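Local coordinates for protein inactive poly [ADP-ribose] polymerase RCD1 (Arabidopsis thaliana, PDB 5NGO) that is a plant protein whose PARP domain is termed inactive, and is bound by a downy mildew effector that thereby suppresses plant immunity, at residues Phe34-Glu37 and Ile38-Ala41; Asn167-Met170 and Asn171-Ile174; Lys14-Ala17 and Val18-Ser22. All blocks are in the same frame, centred on the assembly; numbering follows the deposited sequence.

Contact 1 (Phe34-Glu37 and Ile38-Ala41)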
ATOM      1  N   PHE A  34       7.146   9.356  -7.759  1.00 44.96           N
ATOM      2  CA  PHE A  34       6.554   9.494  -9.075  1.00 44.63           C
ATOM      3  C   PHE A  34       6.190  10.934  -9.380  1.00 43.97           C
ATOM      4  O   PHE A  34       5.511  11.536  -8.583  1.00 46.24           O
ATOM      5  CB  PHE A  34       5.207   8.787  -9.115  1.00 46.02           C
ATOM      6  CG  PHE A  34       5.276   7.290  -8.946  1.00 46.38           C
ATOM      7  CD1 PHE A  34       5.617   6.481 -10.026  1.00 47.05           C
ATOM      8  CD2 PHE A  34       4.968   6.680  -7.734  1.00 43.33           C
ATOM      9  CE1 PHE A  34       5.653   5.093  -9.898  1.00 46.84           C
ATOM     10  CE2 PHE A  34       5.024   5.302  -7.591  1.00 44.17           C
ATOM     11  CZ  PHE A  34       5.375   4.503  -8.676  1.00 46.16           C
ATOM     12  N   SER A  35       6.705  11.487 -10.466  1.00 44.24           N
ATOM     13  CA  SER A  35       6.566  12.892 -10.760  1.00 44.48           C
ATOM     14  C   SER A  35       6.262  12.994 -12.235  1.00 43.33           C
ATOM     15  O   SER A  35       7.150  12.894 -13.072  1.00 44.73           O
ATOM     16  CB  SER A  35       7.831  13.708 -10.412  1.00 45.35           C
ATOM     17  OG  SER A  35       7.531  15.079 -10.584  1.00 48.47           O
ATOM     18  N   SER A  36       5.004  13.204 -12.569  1.00 42.20           N
ATOM     19  CA  SER A  36       4.530  13.324 -13.939  1.00 44.66           C
ATOM     20  C   SER A  36       3.146  13.941 -13.972  1.00 45.63           C
ATOM     21  O   SER A  36       2.509  14.074 -12.939  1.00 42.97           O
ATOM     22  CB  SER A  36       4.451  11.949 -14.614  1.00 43.96           C
ATOM     23  OG  SER A  36       3.461  11.117 -14.053  1.00 41.97           O
ATOM     24  N   GLU A  37       2.670  14.285 -15.159  1.00 48.94           N
ATOM     25  CA  GLU A  37       1.347  14.876 -15.300  1.00 50.48           C
ATOM     26  C   GLU A  37       0.240  13.902 -14.901  1.00 48.30           C
ATOM     27  O   GLU A  37      -0.765  14.310 -14.316  1.00 48.90           O
ATOM     28  CB  GLU A  37       1.072  15.360 -16.711  1.00 53.77           C
ATOM     29  CG  GLU A  37       2.052  16.346 -17.272  1.00 58.08           C
ATOM     30  CD  GLU A  37       1.614  16.915 -18.593  1.00 63.05           C
ATOM     31  OE1 GLU A  37       0.716  16.334 -19.285  1.00 65.60           O
ATOM     32  OE2 GLU A  37       2.189  17.978 -18.928  1.00 66.10           O
ATOM     33  N   ILE A  38       0.440  12.615 -15.200  1.00 47.04           N
ATOM     34  CA  ILE A  38      -0.523  11.585 -14.840  1.00 46.74           C
ATOM     35  C   ILE A  38      -0.541  11.357 -13.335  1.00 45.80           C
ATOM     36  O   ILE A  38      -1.613  11.248 -12.754  1.00 46.18           O
ATOM     37  CB  ILE A  38      -0.273  10.256 -15.599  1.00 46.91           C
ATOM     38  CG1 ILE A  38      -0.546  10.459 -17.094  1.00 49.67           C
ATOM     39  CG2 ILE A  38      -1.191   9.142 -15.079  1.00 45.62           C
ATOM     40  CD1 ILE A  38      -0.116   9.291 -17.954  1.00 52.07           C
ATOM     41  N   ALA A  39       0.635  11.286 -12.710  1.00 44.64           N
ATOM     42  CA  ALA A  39       0.713  11.170 -11.250  1.00 43.00           C
ATOM     43  C   ALA A  39       0.033  12.339 -10.549  1.00 43.44           C
ATOM     44  O   ALA A  39      -0.658  12.144  -9.586  1.00 40.75           O
ATOM     45  CB  ALA A  39       2.157  11.018 -10.792  1.00 41.58           C
ATOM     46  N   GLU A  40       0.215  13.543 -11.049  1.00 48.46           N
ATOM     47  CA  GLU A  40      -0.489  14.735 -10.525  1.00 51.58           C
ATOM     48  C   GLU A  40      -2.006  14.627 -10.678  1.00 51.78           C
ATOM     49  O   GLU A  40      -2.732  14.913  -9.719  1.00 54.23           O
ATOM     50  CB  GLU A  40       0.021  16.017 -11.176  1.00 54.30           C
ATOM     51  CG  GLU A  40       1.437  16.354 -10.724  1.00 57.59           C
ATOM     52  CD  GLU A  40       2.124  17.455 -11.525  1.00 61.18           C
ATOM     53  OE1 GLU A  40       1.469  18.118 -12.380  1.00 61.84           O
ATOM     54  OE2 GLU A  40       3.329  17.666 -11.247  1.00 63.93           O
ATOM     55  N   ALA A  41      -2.473  14.199 -11.854  1.00 49.76           N
ATOM     56  CA  ALA A  41      -3.904  14.006 -12.068  1.00 50.52           C
ATOM     57  C   ALA A  41      -4.458  12.903 -11.162  1.00 50.10           C
ATOM     58  O   ALA A  41      -5.560  13.036 -10.622  1.00 52.20           O
ATOM     59  CB  ALA A  41      -4.208  13.704 -13.528  1.00 50.93           C
TER
HETATM   60  O   HOH W   1       5.479  16.758  -8.828  1.00 59.71           O
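Ser-36 starts helix 37-57 by capping it: its OG accepts from Ala-39 N at 3.1 Å, with an N-H...O angle of 168°. From the CB of Ser-36, OG swings between the backbone N and the carbonyl carbon (chi1 67°), which brings it in front of the first turn. Ser-36 OG also lies 3.5 Å from Ala-39 CB.

The carbonyl of Ser-36 then begins the regular pattern, with Glu-40 N to Ser-36 O at 3.0 Å, and Ala-41 N to Glu-37 O follows at the same length.

Glu-40 is the side chain to trace outward. Its CB sits 3.6 Å from Ser-36 O, and CG comes closer to that oxygen, at 3.4 Å. Glu-40 CD is 3.7 Å from Ser-36 O, and the extended chain carries the carboxylate on toward Ser-35. There a water lies 3.2 Å from Ser-35 OG and donates a weak bond to Glu-40 OE2 at the tip, a loose bridge between the loop and the first turn.

On the inner flank, Phe-34 CB packs on the Ala-39 methyl while its ring leads away from the helix, onto Pro-176 and Val-179 of strand 174-182. Ala-39 touches Met-78 and Ile-38 touches Met-79, both of helix 77-80, so the cap joins the end of strand 28-33 to the start of helix 37-57, the loop against strand 174-182 and the first turn against helix 77-80.

Contact 2 (Asn167-Met170 and Asn171-Ile174)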
ATOM      1  N   ASN A 167     -11.542  -4.400  -4.164  1.00 47.37           N
ATOM      2  CA  ASN A 167     -11.313  -4.150  -5.593  1.00 48.36           C
ATOM      3  C   ASN A 167     -11.995  -2.886  -6.101  1.00 47.60           C
ATOM      4  O   ASN A 167     -11.360  -2.098  -6.794  1.00 44.75           O
ATOM      5  CB  ASN A 167     -11.712  -5.366  -6.425  1.00 52.86           C
ATOM      6  CG  ASN A 167     -10.672  -6.482  -6.345  1.00 57.05           C
ATOM      7  OD1 ASN A 167      -9.745  -6.434  -5.536  1.00 59.57           O
ATOM      8  ND2 ASN A 167     -10.822  -7.502  -7.179  1.00 58.70           N
ATOM      9  N   ILE A 168     -13.235  -2.670  -5.701  1.00 47.40           N
ATOM     10  CA  ILE A 168     -13.992  -1.472  -6.058  1.00 47.49           C
ATOM     11  C   ILE A 168     -13.280  -0.153  -5.678  1.00 46.21           C
ATOM     12  O   ILE A 168     -13.435   0.865  -6.346  1.00 46.79           O
ATOM     13  CB  ILE A 168     -15.451  -1.485  -5.484  1.00 49.17           C
ATOM     14  CG1 ILE A 168     -15.515  -1.584  -3.944  1.00 49.48           C
ATOM     15  CG2 ILE A 168     -16.321  -2.532  -6.159  1.00 50.62           C
ATOM     16  CD1 ILE A 168     -16.770  -0.989  -3.363  1.00 51.10           C
ATOM     17  N   ASN A 169     -12.482  -0.189  -4.616  1.00 46.68           N
ATOM     18  CA  ASN A 169     -11.818   0.998  -4.090  1.00 44.74           C
ATOM     19  C   ASN A 169     -10.372   1.169  -4.563  1.00 44.07           C
ATOM     20  O   ASN A 169      -9.746   2.163  -4.217  1.00 41.53           O
ATOM     21  CB  ASN A 169     -11.844   0.943  -2.559  1.00 44.78           C
ATOM     22  CG  ASN A 169     -13.261   1.032  -1.980  1.00 45.26           C
ATOM     23  OD1 ASN A 169     -14.178   1.553  -2.610  1.00 48.09           O
ATOM     24  ND2 ASN A 169     -13.438   0.507  -0.774  1.00 44.58           N
ATOM     25  N   MET A 170      -9.839   0.240  -5.369  1.00 43.96           N
ATOM     26  CA  MET A 170      -8.403   0.224  -5.598  1.00 45.82           C
ATOM     27  C   MET A 170      -7.887   1.471  -6.302  1.00 44.96           C
ATOM     28  O   MET A 170      -6.780   1.920  -6.028  1.00 44.46           O
ATOM     29  CB  MET A 170      -7.957  -1.031  -6.347  1.00 49.11           C
ATOM     30  CG  MET A 170      -8.119  -0.995  -7.832  1.00 52.40           C
ATOM     31  SD  MET A 170      -7.353  -2.446  -8.611  1.00 57.76           S
ATOM     32  CE  MET A 170      -8.459  -3.763  -8.099  1.00 59.02           C
ATOM     33  N   ASN A 171      -8.691   2.039  -7.197  1.00 44.19           N
ATOM     34  CA  ASN A 171      -8.278   3.224  -7.950  1.00 44.74           C
ATOM     35  C   ASN A 171      -8.640   4.550  -7.302  1.00 44.91           C
ATOM     36  O   ASN A 171      -8.027   5.567  -7.634  1.00 47.95           O
ATOM     37  CB  ASN A 171      -8.823   3.163  -9.376  1.00 45.89           C
ATOM     38  CG  ASN A 171      -8.103   2.117 -10.224  1.00 46.14           C
ATOM     39  OD1 ASN A 171      -6.927   1.862 -10.027  1.00 45.16           O
ATOM     40  ND2 ASN A 171      -8.814   1.485 -11.149  1.00 48.01           N
ATOM     41  N   THR A 172      -9.597   4.544  -6.382  1.00 42.90           N
ATOM     42  CA  THR A 172      -9.998   5.749  -5.649  1.00 42.12           C
ATOM     43  C   THR A 172      -9.263   5.928  -4.319  1.00 40.80           C
ATOM     44  O   THR A 172      -9.014   7.047  -3.912  1.00 41.84           O
ATOM     45  CB  THR A 172     -11.523   5.700  -5.355  1.00 41.70           C
ATOM     46  OG1 THR A 172     -11.873   4.418  -4.828  1.00 39.94           O
ATOM     47  CG2 THR A 172     -12.323   5.940  -6.601  1.00 42.18           C
ATOM     48  N   HIS A 173      -8.920   4.832  -3.656  1.00 39.78           N
ATOM     49  CA  HIS A 173      -8.509   4.852  -2.246  1.00 39.60           C
ATOM     50  C   HIS A 173      -7.002   4.561  -2.045  1.00 39.50           C
ATOM     51  O   HIS A 173      -6.561   4.475  -0.896  1.00 41.49           O
ATOM     52  CB  HIS A 173      -9.363   3.832  -1.479  1.00 39.67           C
ATOM     53  CG  HIS A 173     -10.784   4.264  -1.263  1.00 40.42           C
ATOM     54  ND1 HIS A 173     -11.114   4.981  -0.151  1.00 42.40           N
ATOM     55  CD2 HIS A 173     -11.952   4.024  -1.914  1.00 42.15           C
ATOM     56  CE1 HIS A 173     -12.416   5.225  -0.143  1.00 43.72           C
ATOM     57  NE2 HIS A 173     -12.945   4.638  -1.198  1.00 43.10           N
ATOM     58  N   ILE A 174      -6.224   4.418  -3.128  1.00 38.62           N
ATOM     59  CA  ILE A 174      -4.778   4.176  -3.025  1.00 37.55           C
ATOM     60  C   ILE A 174      -4.012   5.109  -3.958  1.00 37.54           C
ATOM     61  O   ILE A 174      -4.281   5.132  -5.147  1.00 38.38           O
ATOM     62  CB  ILE A 174      -4.403   2.712  -3.383  1.00 37.49           C
ATOM     63  CG1 ILE A 174      -5.159   1.738  -2.490  1.00 37.49           C
ATOM     64  CG2 ILE A 174      -2.879   2.498  -3.240  1.00 36.53           C
ATOM     65  CD1 ILE A 174      -5.024   0.289  -2.892  1.00 38.32           C
TER
HETATM   66  O   HOH W   2     -11.173   1.132  -8.123  1.00 42.32           O
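Asn-169 O is the oxygen this turn closes on: it accepts from His-173 N and Thr-172 OG1, and weakly from Thr-172 N. His-173 N approaches Asn-169 O nearly head-on, at 2.8 Å and a C=O...N angle of 165°. Thr-172 OG1 comes to Asn-169 O at 3.2 Å from above the carbonyl plane, not on a lone pair; chi1 of 47° sets the hydroxyl between its own backbone N and carbonyl carbon.

The side chains of Asn-169 and His-173 meet on the flank. Asn-169 CB comes obliquely to the imidazole, modelled 3.1 Å from His-173 CD2, a distance short enough to be doubtful, and OD1 lies 3.6 Å from His-173 NE2, with amide and ring planes 56° apart. Elsewhere on the turn, Met-170 and Asn-171 lie side by side and point the same way, Met-170 CG 3.8 Å from Asn-171 OD1, which also accepts a weak bond from Leu-82 N.

A water links the backbone across the turn, donating to Ile-168 O at 2.9 Å and accepting from Asn-171 N at 2.8 Å. A hydrogen bond from ND2 to Asn-152 OD1 positions the Asn-169 amide, while His-173 ND1 makes a weak bond to Ile-129 O at the end of strand 121-129.

Met-170 and Ile-174 pack on Ile-98 of strand 98-102. With Thr-172 and His-173 against Gln-49 of helix 37-57, the loop is wedged between helix and sheet just as strand 174-182 begins.

Contact 3 (Lys14-Ala17 and Val18-Ser22); sequences KMFA and VGTAS
Phe-16 and Thr-20 meet one turn apart in a local contact near the C-terminal end of helix 9-19, the first helix of the modelled chain, where the backbone leaves its regular bonding and the threonine folds back on the preceding turn.

Two backbone bonds still follow the helical i to i+4 pattern. Val-18 N reaches Lys-14 O at 3.0 Å and is almost straight, with an N-H...O angle of 177°; Gly-19 N reaches Met-15 O at the same distance but more bent. At Thr-20 the pattern frays: its N-H is shared between Phe-16 O and Ala-17 O, and both bonds are weak.

The hydroxyl adds a bond of its own: Thr-20 OG1 donates to Phe-16 O at 2.6 Å, tilted 25° from the carbonyl plane, so this oxygen is held by a side chain and by a weak amide bond of one and the same residue. With chi1 at 55°, OG1 lies between the backbone N and the carbonyl carbon, and the methyl CG2 is thereby turned to the ring. It rests over one face of the Phe-16 phenyl, offset toward the rim, in a CH-pi contact of 4.0 Å from Thr-20 CG2 to the ring centroid.

On the outer side of the helix, Val-18 CG2 sits against two carbonyl oxygens of the turn before it, 3.3 Å from Lys-14 O and 3.4 Å from Met-15 O.

Inward, the Phe-16 ring reaches the sheet, meeting Trp-66 of strand 62-68 edge-to-face, the ring of Phe-182 at the end of strand 174-182, and Met-123 of strand 121-129. Met-15 packs beside it on Leu-125, and Val-26, in the loop leading to strand 28-33, touches both Phe-16 and Thr-20.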
ATOM      1  N   LYS A  14      13.972   6.333   6.236  1.00 50.75           N
ATOM      2  CA  LYS A  14      13.996   6.039   7.667  1.00 54.05           C
ATOM      3  C   LYS A  14      12.863   5.107   8.104  1.00 53.67           C
ATOM      4  O   LYS A  14      13.108   4.157   8.843  1.00 55.53           O
ATOM      5  CB  LYS A  14      13.974   7.336   8.485  1.00 58.60           C
ATOM      6  CG  LYS A  14      15.381   7.892   8.675  1.00 64.51           C
ATOM      7  CD  LYS A  14      15.520   9.422   8.629  1.00 67.98           C
ATOM      8  CE  LYS A  14      16.899   9.811   8.090  1.00 69.20           C
ATOM      9  NZ  LYS A  14      17.454  11.047   8.709  1.00 72.73           N
ATOM     10  N   MET A  15      11.645   5.376   7.648  1.00 51.12           N
ATOM     11  CA  MET A  15      10.504   4.463   7.854  1.00 51.37           C
ATOM     12  C   MET A  15      10.818   3.030   7.421  1.00 48.66           C
ATOM     13  O   MET A  15      10.498   2.080   8.133  1.00 52.40           O
ATOM     14  CB  MET A  15       9.262   4.939   7.088  1.00 52.66           C
ATOM     15  CG  MET A  15       8.197   5.614   7.948  1.00 55.94           C
ATOM     16  SD  MET A  15       6.654   5.808   7.021  1.00 59.59           S
ATOM     17  CE  MET A  15       7.034   7.233   6.020  1.00 58.36           C
ATOM     18  N   PHE A  16      11.415   2.883   6.245  1.00 45.54           N
ATOM     19  CA  PHE A  16      11.751   1.567   5.705  1.00 44.61           C
ATOM     20  C   PHE A  16      12.883   0.889   6.490  1.00 45.89           C
ATOM     21  O   PHE A  16      12.841  -0.326   6.711  1.00 46.80           O
ATOM     22  CB  PHE A  16      12.133   1.675   4.227  1.00 43.09           C
ATOM     23  CG  PHE A  16      12.286   0.345   3.550  1.00 42.01           C
ATOM     24  CD1 PHE A  16      11.184  -0.296   3.012  1.00 41.94           C
ATOM     25  CD2 PHE A  16      13.532  -0.269   3.455  1.00 42.48           C
ATOM     26  CE1 PHE A  16      11.316  -1.529   2.388  1.00 42.69           C
ATOM     27  CE2 PHE A  16      13.656  -1.509   2.840  1.00 42.48           C
ATOM     28  CZ  PHE A  16      12.547  -2.136   2.307  1.00 42.62           C
ATOM     29  N   ALA A  17      13.883   1.670   6.898  1.00 47.44           N
ATOM     30  CA  ALA A  17      15.033   1.136   7.650  1.00 51.17           C
ATOM     31  C   ALA A  17      14.634   0.635   9.041  1.00 53.24           C
ATOM     32  O   ALA A  17      14.978  -0.490   9.408  1.00 54.42           O
ATOM     33  CB  ALA A  17      16.144   2.178   7.760  1.00 51.11           C
ATOM     34  N   VAL A  18      13.884   1.456   9.796  1.00 54.41           N
ATOM     35  CA  VAL A  18      13.442   1.056  11.134  1.00 56.08           C
ATOM     36  C   VAL A  18      12.463  -0.120  11.005  1.00 56.39           C
ATOM     37  O   VAL A  18      12.545  -1.078  11.770  1.00 59.96           O
ATOM     38  CB  VAL A  18      12.794   2.214  11.936  1.00 57.69           C
ATOM     39  CG1 VAL A  18      13.758   3.379  12.110  1.00 58.48           C
ATOM     40  CG2 VAL A  18      11.474   2.634  11.323  1.00 59.78           C
ATOM     41  N   GLY A  19      11.578  -0.059  10.013  1.00 53.05           N
ATOM     42  CA  GLY A  19      10.573  -1.089   9.793  1.00 51.82           C
ATOM     43  C   GLY A  19      11.045  -2.417   9.265  1.00 51.74           C
ATOM     44  O   GLY A  19      10.274  -3.359   9.299  1.00 54.23           O
ATOM     45  N   THR A  20      12.278  -2.509   8.757  1.00 51.23           N
ATOM     46  CA  THR A  20      12.853  -3.783   8.291  1.00 50.73           C
ATOM     47  C   THR A  20      14.047  -4.234   9.132  1.00 53.57           C
ATOM     48  O   THR A  20      14.748  -5.187   8.752  1.00 54.76           O
ATOM     49  CB  THR A  20      13.302  -3.691   6.802  1.00 49.56           C
ATOM     50  OG1 THR A  20      14.211  -2.588   6.633  1.00 48.06           O
ATOM     51  CG2 THR A  20      12.099  -3.518   5.888  1.00 47.56           C
ATOM     52  N   ALA A  21      14.277  -3.590  10.275  1.00 56.57           N
ATOM     53  CA  ALA A  21      15.459  -3.883  11.129  1.00 59.17           C
ATOM     54  C   ALA A  21      15.569  -5.349  11.557  1.00 62.26           C
ATOM     55  O   ALA A  21      16.661  -5.902  11.599  1.00 67.64           O
ATOM     56  CB  ALA A  21      15.456  -2.984  12.361  1.00 60.39           C
ATOM     57  N   SER A  22      14.432  -5.975  11.861  1.00 62.88           N
ATOM     58  CA  SER A  22      14.381  -7.399  12.231  1.00 63.63           C
ATOM     59  C   SER A  22      14.952  -8.374  11.190  1.00 62.76           C
ATOM     60  O   SER A  22      15.292  -9.495  11.546  1.00 63.83           O
ATOM     61  CB  SER A  22      12.941  -7.821  12.600  1.00 63.54           C
ATOM     62  OG  SER A  22      11.969  -7.437  11.614  1.00 62.98           O
TER

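From the N terminus the chain runs through contact 3, then strand 28-33, contact 1, the long helix 37-57 and most of the sheet before it comes to contact 2. The three lie in series; none nests or crosses, and each closes just one short turn. Contact 3 ends a helix, contact 1 starts one, and contact 2 leads into a strand. That strand, 174-182, is common to all: it emerges from contact 2, is touched by Phe-34 and ends near Phe-16. Helix 37-57, begun at contact 1, reaches contact 2 further along. Contacts 2 and 3 lie on opposite sides of the chain's centre, their centres about 27 Å apart.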